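Local coordinates for protein Xaa-Pro dipeptidase (Pyrococcus horikoshii, PDB 1WY2) that probably cleaves dipeptides that carry proline at the C-terminal position and a nonpolar residue before it, as a metal-dependent peptidase of the M24B family, at residues 13-16 / 22-25; 29-34 / 43-48; 104-107 / 113-116. One frame throughout, in Å; residues are numbered along the deposited sequence.

Interaction 1 of 3, residues 13-16 / 22-25; sequences EFMD and AVLI
M15 reaches from helix 6-17 across to V23 and A22 at the start of strand 22-25, and its side chain supplies all the touching atoms on the helix side. Its CB points toward the strand but stays 4.8 Å from V23 CG2. With CG lying beside the backbone N and anti to the carbonyl carbon (chi1 -74°), the next carbon runs straight at the strand. There M15 CG presses on V23 CG2 at 3.3 Å, closer than normal for two carbons, so the packing is locally tight. The sulfur follows along the same methyl, M15 SD lying 3.6 Å from V23 CG2 and 4.1 Å from V23 CB. The two side chains pass each other at a slant, and the V23 branch that takes this contact is the one anti to its own carbonyl carbon.

Strand 22-25 sits inside the mixed sheet of the creatinase/prolidase N-terminal domain, flanked by antiparallel 44-48 and parallel 90-93. Helix 6-17 and the short connection after it lead directly into this strand, and the helix folds back over one face of the sheet. M15 also packs on I47 of the neighbouring strand 44-48.

Past the sulfur the chain bends (chi3 54°) and lays the terminal methyl on backbone: M15 CE is 3.6 Å from A22 CA and 3.7 Å from A22 N. It arrives on the side of A22 CA opposite CB, since A22 CB points away from the helix and packs on L46 and I88. Cutting M15 back to an alanine would remove CG, SD and CE, and would probably open a gap over V23 CG2 and the A22 backbone. V23 itself also packs on V117, just beyond strand 113-116.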
loop_
_atom_site.group_PDB
_atom_site.type_symbol
_atom_site.label_atom_id
_atom_site.label_comp_id
_atom_site.label_asym_id
_atom_site.label_seq_id
_atom_site.Cartn_x
_atom_site.Cartn_y
_atom_site.Cartn_z
ATOM N N GLU A 13 18.856 24.124 -3.931
ATOM C CA GLU A 13 19.344 25.040 -2.901
ATOM C C GLU A 13 19.846 24.223 -1.715
ATOM O O GLU A 13 20.955 24.434 -1.220
ATOM C CB GLU A 13 18.226 25.975 -2.441
ATOM C CG GLU A 13 18.595 26.835 -1.239
ATOM C CD GLU A 13 17.489 27.795 -0.844
ATOM O OE1 GLU A 13 16.354 27.334 -0.600
ATOM O OE2 GLU A 13 17.755 29.014 -0.771
ATOM N N PHE A 14 19.019 23.284 -1.267
ATOM C CA PHE A 14 19.371 22.420 -0.149
ATOM C C PHE A 14 20.657 21.661 -0.467
ATOM O O PHE A 14 21.533 21.528 0.388
ATOM C CB PHE A 14 18.230 21.437 0.129
ATOM C CG PHE A 14 18.475 20.531 1.306
ATOM C CD1 PHE A 14 19.090 19.297 1.133
ATOM C CD2 PHE A 14 18.095 20.918 2.586
ATOM C CE1 PHE A 14 19.324 18.454 2.224
ATOM C CE2 PHE A 14 18.326 20.084 3.683
ATOM C CZ PHE A 14 18.940 18.851 3.499
ATOM N N MET A 15 20.761 21.169 -1.700
ATOM C CA MET A 15 21.943 20.431 -2.138
ATOM C C MET A 15 23.222 21.240 -1.969
ATOM O O MET A 15 24.199 20.755 -1.396
ATOM C CB MET A 15 21.817 20.045 -3.612
ATOM C CG MET A 15 20.859 18.915 -3.899
ATOM S SD MET A 15 20.599 18.730 -5.674
ATOM C CE MET A 15 22.266 18.569 -6.232
ATOM N N ASP A 16 23.219 22.470 -2.474
ATOM C CA ASP A 16 24.405 23.313 -2.385
ATOM C C ASP A 16 24.795 23.623 -0.951
ATOM O O ASP A 16 25.971 23.564 -0.594
ATOM C CB ASP A 16 24.198 24.623 -3.149
ATOM C CG ASP A 16 23.973 24.402 -4.624
ATOM O OD1 ASP A 16 24.652 23.528 -5.212
ATOM O OD2 ASP A 16 23.125 25.110 -5.205
ATOM N N ALA A 22 24.171 15.424 -5.977
ATOM C CA ALA A 22 22.960 15.093 -6.716
ATOM C C ALA A 22 21.920 14.518 -5.767
ATOM O O ALA A 22 22.256 14.041 -4.684
ATOM C CB ALA A 22 23.274 14.085 -7.813
ATOM N N VAL A 23 20.658 14.577 -6.174
ATOM C CA VAL A 23 19.574 14.046 -5.364
ATOM C C VAL A 23 18.737 13.052 -6.156
ATOM O O VAL A 23 18.429 13.270 -7.329
ATOM C CB VAL A 23 18.655 15.174 -4.842
ATOM C CG1 VAL A 23 17.359 14.585 -4.275
ATOM C CG2 VAL A 23 19.379 15.963 -3.768
ATOM N N LEU A 24 18.381 11.951 -5.504
ATOM C CA LEU A 24 17.566 10.917 -6.122
ATOM C C LEU A 24 16.217 10.849 -5.412
ATOM O O LEU A 24 16.168 10.684 -4.197
ATOM C CB LEU A 24 18.265 9.556 -6.016
ATOM C CG LEU A 24 17.461 8.348 -6.502
ATOM C CD1 LEU A 24 17.143 8.500 -7.981
ATOM C CD2 LEU A 24 18.255 7.069 -6.255
ATOM N N ILE A 25 15.135 10.988 -6.172
ATOM C CA ILE A 25 13.775 10.924 -5.627
ATOM C C ILE A 25 13.106 9.685 -6.224
ATOM O O ILE A 25 12.988 9.574 -7.446
ATOM C CB ILE A 25 12.956 12.181 -6.017
ATOM C CG1 ILE A 25 13.632 13.436 -5.453
ATOM C CG2 ILE A 25 11.524 12.070 -5.487
ATOM C CD1 ILE A 25 13.706 13.478 -3.934
#

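Interaction 2 of 3, residues 29-34 / 43-48; sequences PNVYYI and GYILIT
In the N-terminal alpha/beta domain, helix 28-35 lies on the same sheet face as helix 6-17, and V31 and I34, one turn apart on it, receive I45 of strand 44-48. I45 is the projecting residue. Its CG1 stands beside the backbone N and its chain is stretched out (chi2 178°), which carries CD1 up to the helix. That one methyl does nearly all the touching.

On the V31 side, I45 CD1 lies 3.9 Å from V31 CA and 3.8 Å from V31 O, so it rests on the helix backbone as well as on a side chain. It also approaches the valine branch, with V31 CG1 to I45 CD1 at 4.0 Å. On the I34 side it packs near the root of the side chain, I34 CB being 3.9 Å from I45 CD1, with I34 CG2 a little farther off. Both pairs of side chains meet at an angle, not alongside.

The second branch of V31 turns to the start of the strand segment. With CG1 anti to the backbone N (chi1 172°), V31 CG2 lies beside that nitrogen and faces the peptide of G43, 3.9 Å from G43 O. G43 has no side chain, and one here would point at the helix, so V31 meets bare backbone instead.

These are van der Waals contacts between buried groups; the carbonyl oxygen of V31 is engaged within its own helix by the hydroxyl of S35. I34 also packs on V8 and I11 of helix 6-17, and I45 on I25 of the adjacent strand. Branched aliphatic residues of a helix set on those of a strand form the hydrophobic layer typical of alpha/beta folds, here that of the creatinase/prolidase N-terminal domain.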
loop_
_atom_site.group_PDB
_atom_site.type_symbol
_atom_site.label_atom_id
_atom_site.label_comp_id
_atom_site.label_asym_id
_atom_site.label_seq_id
_atom_site.Cartn_x
_atom_site.Cartn_y
_atom_site.Cartn_z
ATOM N N PRO A 29 4.784 9.337 -4.063
ATOM C CA PRO A 29 4.214 10.660 -3.787
ATOM C C PRO A 29 5.180 11.806 -4.092
ATOM O O PRO A 29 4.764 12.859 -4.578
ATOM C CB PRO A 29 3.830 10.577 -2.305
ATOM C CG PRO A 29 4.768 9.545 -1.757
ATOM C CD PRO A 29 4.800 8.504 -2.848
ATOM N N ASN A 30 6.466 11.600 -3.818
ATOM C CA ASN A 30 7.458 12.636 -4.086
ATOM C C ASN A 30 7.724 12.791 -5.576
ATOM O O ASN A 30 7.939 13.903 -6.064
ATOM C CB ASN A 30 8.763 12.338 -3.342
ATOM C CG ASN A 30 8.602 12.453 -1.842
ATOM O OD1 ASN A 30 7.835 13.282 -1.362
ATOM N ND2 ASN A 30 9.331 11.634 -1.094
ATOM N N VAL A 31 7.717 11.682 -6.306
ATOM C CA VAL A 31 7.938 11.755 -7.745
ATOM C C VAL A 31 6.800 12.557 -8.366
ATOM O O VAL A 31 7.016 13.387 -9.248
ATOM C CB VAL A 31 7.986 10.352 -8.380
ATOM C CG1 VAL A 31 8.031 10.465 -9.903
ATOM C CG2 VAL A 31 9.203 9.610 -7.871
ATOM N N TYR A 32 5.580 12.311 -7.895
ATOM C CA TYR A 32 4.421 13.030 -8.411
ATOM C C TYR A 32 4.486 14.499 -8.013
ATOM O O TYR A 32 4.236 15.394 -8.827
ATOM C CB TYR A 32 3.121 12.431 -7.865
ATOM C CG TYR A 32 1.905 13.229 -8.281
ATOM C CD1 TYR A 32 1.450 13.198 -9.597
ATOM C CD2 TYR A 32 1.261 14.079 -7.380
ATOM C CE1 TYR A 32 0.389 13.998 -10.011
ATOM C CE2 TYR A 32 0.196 14.887 -7.785
ATOM C CZ TYR A 32 -0.230 14.841 -9.103
ATOM O OH TYR A 32 -1.265 15.653 -9.522
ATOM N N TYR A 33 4.822 14.744 -6.752
ATOM C CA TYR A 33 4.898 16.105 -6.240
ATOM C C TYR A 33 5.845 16.971 -7.060
ATOM O O TYR A 33 5.534 18.110 -7.394
ATOM C CB TYR A 33 5.375 16.095 -4.788
ATOM C CG TYR A 33 5.316 17.449 -4.112
ATOM C CD1 TYR A 33 4.094 18.020 -3.758
ATOM C CD2 TYR A 33 6.483 18.152 -3.813
ATOM C CE1 TYR A 33 4.035 19.259 -3.116
ATOM C CE2 TYR A 33 6.436 19.389 -3.174
ATOM C CZ TYR A 33 5.210 19.937 -2.828
ATOM O OH TYR A 33 5.160 21.161 -2.202
ATOM N N ILE A 34 7.000 16.410 -7.396
ATOM C CA ILE A 34 8.019 17.141 -8.138
ATOM C C ILE A 34 7.864 17.172 -9.663
ATOM O O ILE A 34 8.094 18.211 -10.281
ATOM C CB ILE A 34 9.417 16.585 -7.786
ATOM C CG1 ILE A 34 9.663 16.747 -6.284
ATOM C CG2 ILE A 34 10.500 17.310 -8.577
ATOM C CD1 ILE A 34 10.889 16.012 -5.782
ATOM N N GLY A 43 9.876 4.749 -10.999
ATOM C CA GLY A 43 10.318 6.032 -11.520
ATOM C C GLY A 43 11.353 6.682 -10.595
ATOM O O GLY A 43 11.243 6.651 -9.378
ATOM N N TYR A 44 12.400 7.256 -11.182
ATOM C CA TYR A 44 13.458 7.875 -10.395
ATOM C C TYR A 44 13.830 9.240 -10.948
ATOM O O TYR A 44 14.175 9.361 -12.121
ATOM C CB TYR A 44 14.716 7.001 -10.390
ATOM C CG TYR A 44 14.463 5.547 -10.072
ATOM C CD1 TYR A 44 14.157 4.636 -11.082
ATOM C CD2 TYR A 44 14.510 5.084 -8.759
ATOM C CE1 TYR A 44 13.904 3.297 -10.791
ATOM C CE2 TYR A 44 14.257 3.750 -8.457
ATOM C CZ TYR A 44 13.956 2.862 -9.477
ATOM O OH TYR A 44 13.707 1.539 -9.185
ATOM N N ILE A 45 13.752 10.265 -10.106
ATOM C CA ILE A 45 14.127 11.607 -10.533
ATOM C C ILE A 45 15.544 11.883 -10.050
ATOM O O ILE A 45 15.853 11.699 -8.871
ATOM C CB ILE A 45 13.207 12.692 -9.933
ATOM C CG1 ILE A 45 11.752 12.432 -10.325
ATOM C CG2 ILE A 45 13.644 14.071 -10.435
ATOM C CD1 ILE A 45 10.775 13.436 -9.744
ATOM N N LEU A 46 16.413 12.300 -10.966
ATOM C CA LEU A 46 17.786 12.629 -10.605
ATOM C C LEU A 46 17.956 14.130 -10.800
ATOM O O LEU A 46 17.766 14.646 -11.902
ATOM C CB LEU A 46 18.784 11.874 -11.490
ATOM C CG LEU A 46 20.259 12.096 -11.142
ATOM C CD1 LEU A 46 20.529 11.633 -9.716
ATOM C CD2 LEU A 46 21.138 11.339 -12.124
ATOM N N ILE A 47 18.307 14.823 -9.724
ATOM C CA ILE A 47 18.491 16.268 -9.768
ATOM C C ILE A 47 19.953 16.650 -9.563
ATOM O O ILE A 47 20.593 16.204 -8.606
ATOM C CB ILE A 47 17.646 16.961 -8.670
ATOM C CG1 ILE A 47 16.158 16.699 -8.918
ATOM C CG2 ILE A 47 17.923 18.460 -8.660
ATOM C CD1 ILE A 47 15.257 17.094 -7.759
ATOM N N THR A 48 20.482 17.457 -10.481
ATOM C CA THR A 48 21.855 17.942 -10.377
ATOM C C THR A 48 21.762 19.463 -10.316
ATOM O O THR A 48 20.669 20.021 -10.402
ATOM C CB THR A 48 22.726 17.536 -11.591
ATOM O OG1 THR A 48 22.239 18.176 -12.774
ATOM C CG2 THR A 48 22.706 16.035 -11.779
#

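Interaction 3 of 3, residues 104-107 / 113-116; sequences ELKK and EFKK
F114 of strand 113-116 pushes its ring against helix 99-108, where L105 and K106 receive it at the edge of the ring. Both helix residues come in near the ring plane, so neither face of the phenyl group is used by them. With CG beside the backbone N (chi1 -63°), the ring extends toward the helix and its far end enters the angle between the two neighbouring side chains.

On one side L105 CD1 lies 3.9 Å from F114 CE2, while L105 CB sits 4.0 Å from F114 CZ. On the other, the methylenes of K106 run past the edge of the ring: K106 CG is 3.5 Å from F114 CE1. In the extended zigzag beyond CG, CG and CE fall on the same side, so K106 CE also lies against F114 CE1, at 3.7 Å.

Helix and strand belong to the beta-alpha-beta unit of 90-93, 99-108 and 113-116, and L91 of the first strand packs on both F114 and L105. F114 also packs on Y99 of the second subunit, which brings this edge of the sheet to the dimer partner.

The lysine contributes carbon, not charge: its ammonium group continues past the ring to a weak, long ion pair with E103. The contact is thus apolar, at the sheet's outermost strand within the chain, with the aliphatic part of an exposed lysine lying along one edge of the phenyl ring.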
loop_
_atom_site.group_PDB
_atom_site.type_symbol
_atom_site.label_atom_id
_atom_site.label_comp_id
_atom_site.label_asym_id
_atom_site.label_seq_id
_atom_site.Cartn_x
_atom_site.Cartn_y
_atom_site.Cartn_z
ATOM N N GLU A 104 23.047 -1.310 -3.968
ATOM C CA GLU A 104 23.261 -1.339 -5.411
ATOM C C GLU A 104 23.970 -0.057 -5.839
ATOM O O GLU A 104 24.951 -0.093 -6.579
ATOM C CB GLU A 104 21.923 -1.445 -6.149
ATOM C CG GLU A 104 21.306 -2.833 -6.154
ATOM C CD GLU A 104 22.051 -3.796 -7.061
ATOM O OE1 GLU A 104 23.241 -4.071 -6.794
ATOM O OE2 GLU A 104 21.444 -4.273 -8.043
ATOM N N LEU A 105 23.461 1.078 -5.367
ATOM C CA LEU A 105 24.038 2.376 -5.699
ATOM C C LEU A 105 25.506 2.449 -5.286
ATOM O O LEU A 105 26.330 3.029 -5.992
ATOM C CB LEU A 105 23.245 3.491 -5.010
ATOM C CG LEU A 105 21.786 3.664 -5.446
ATOM C CD1 LEU A 105 21.076 4.629 -4.505
ATOM C CD2 LEU A 105 21.732 4.175 -6.876
ATOM N N LYS A 106 25.828 1.857 -4.141
ATOM C CA LYS A 106 27.196 1.857 -3.638
ATOM C C LYS A 106 28.148 1.092 -4.549
ATOM O O LYS A 106 29.283 1.517 -4.779
ATOM C CB LYS A 106 27.257 1.231 -2.243
ATOM C CG LYS A 106 26.634 2.059 -1.135
ATOM C CD LYS A 106 26.840 1.379 0.214
ATOM C CE LYS A 106 26.266 2.197 1.355
ATOM N NZ LYS A 106 26.482 1.522 2.668
ATOM N N LYS A 107 27.679 -0.038 -5.067
ATOM C CA LYS A 107 28.507 -0.878 -5.920
ATOM C C LYS A 107 28.482 -0.538 -7.407
ATOM O O LYS A 107 29.536 -0.408 -8.029
ATOM C CB LYS A 107 28.121 -2.350 -5.729
ATOM C CG LYS A 107 26.684 -2.675 -6.099
ATOM C CD LYS A 107 26.356 -4.142 -5.844
ATOM C CE LYS A 107 27.215 -5.071 -6.691
ATOM N NZ LYS A 107 26.897 -6.506 -6.439
ATOM N N GLU A 113 29.039 8.770 -0.579
ATOM C CA GLU A 113 28.331 9.219 0.611
ATOM C C GLU A 113 26.852 9.465 0.341
ATOM O O GLU A 113 26.470 9.847 -0.763
ATOM C CB GLU A 113 28.989 10.511 1.115
ATOM C CG GLU A 113 28.465 11.048 2.437
ATOM C CD GLU A 113 29.146 12.350 2.849
ATOM O OE1 GLU A 113 30.386 12.362 3.002
ATOM O OE2 GLU A 113 28.441 13.367 3.018
ATOM N N PHE A 114 26.024 9.233 1.356
ATOM C CA PHE A 114 24.588 9.469 1.242
ATOM C C PHE A 114 24.175 10.449 2.329
ATOM O O PHE A 114 24.701 10.414 3.442
ATOM C CB PHE A 114 23.788 8.171 1.418
ATOM C CG PHE A 114 24.055 7.140 0.365
ATOM C CD1 PHE A 114 25.122 6.252 0.493
ATOM C CD2 PHE A 114 23.243 7.053 -0.758
ATOM C CE1 PHE A 114 25.373 5.291 -0.485
ATOM C CE2 PHE A 114 23.483 6.099 -1.743
ATOM C CZ PHE A 114 24.552 5.214 -1.606
ATOM N N LYS A 115 23.240 11.335 2.001
ATOM C CA LYS A 115 22.740 12.310 2.957
ATOM C C LYS A 115 21.228 12.397 2.829
ATOM O O LYS A 115 20.680 12.196 1.747
ATOM C CB LYS A 115 23.361 13.689 2.716
ATOM C CG LYS A 115 24.776 13.843 3.264
ATOM C CD LYS A 115 25.182 15.309 3.320
ATOM C CE LYS A 115 26.500 15.494 4.056
ATOM N NZ LYS A 115 26.835 16.937 4.231
ATOM N N LYS A 116 20.557 12.683 3.938
ATOM C CA LYS A 116 19.102 12.787 3.942
ATOM C C LYS A 116 18.634 14.107 3.340
ATOM O O LYS A 116 19.228 15.154 3.596
ATOM C CB LYS A 116 18.563 12.703 5.374
ATOM C CG LYS A 116 18.868 11.414 6.114
ATOM C CD LYS A 116 18.267 11.454 7.514
ATOM C CE LYS A 116 18.627 10.213 8.312
ATOM N NZ LYS A 116 20.098 10.080 8.499
#

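In the fold
All three contacts set a helix on one mixed sheet of the N-terminal domain, away from the two-zinc site. Interactions 1 and 2, with centres 11 Å apart, share a face and are tied through adjacent strands: I25 O to I45 N and V23 O to I47 N are probable hydrogen bonds, each 2.9 Å. Interaction 3 applies its helix to the other face, its centre 13 Å from that of interaction 1; there L24 CD2 meets L105 CD1 at 4.1 Å. Interactions 2 and 3 do not touch, their nearest atoms being about 8 Å apart. A bound magnesium ion lies about 11 Å from the side chain of I45.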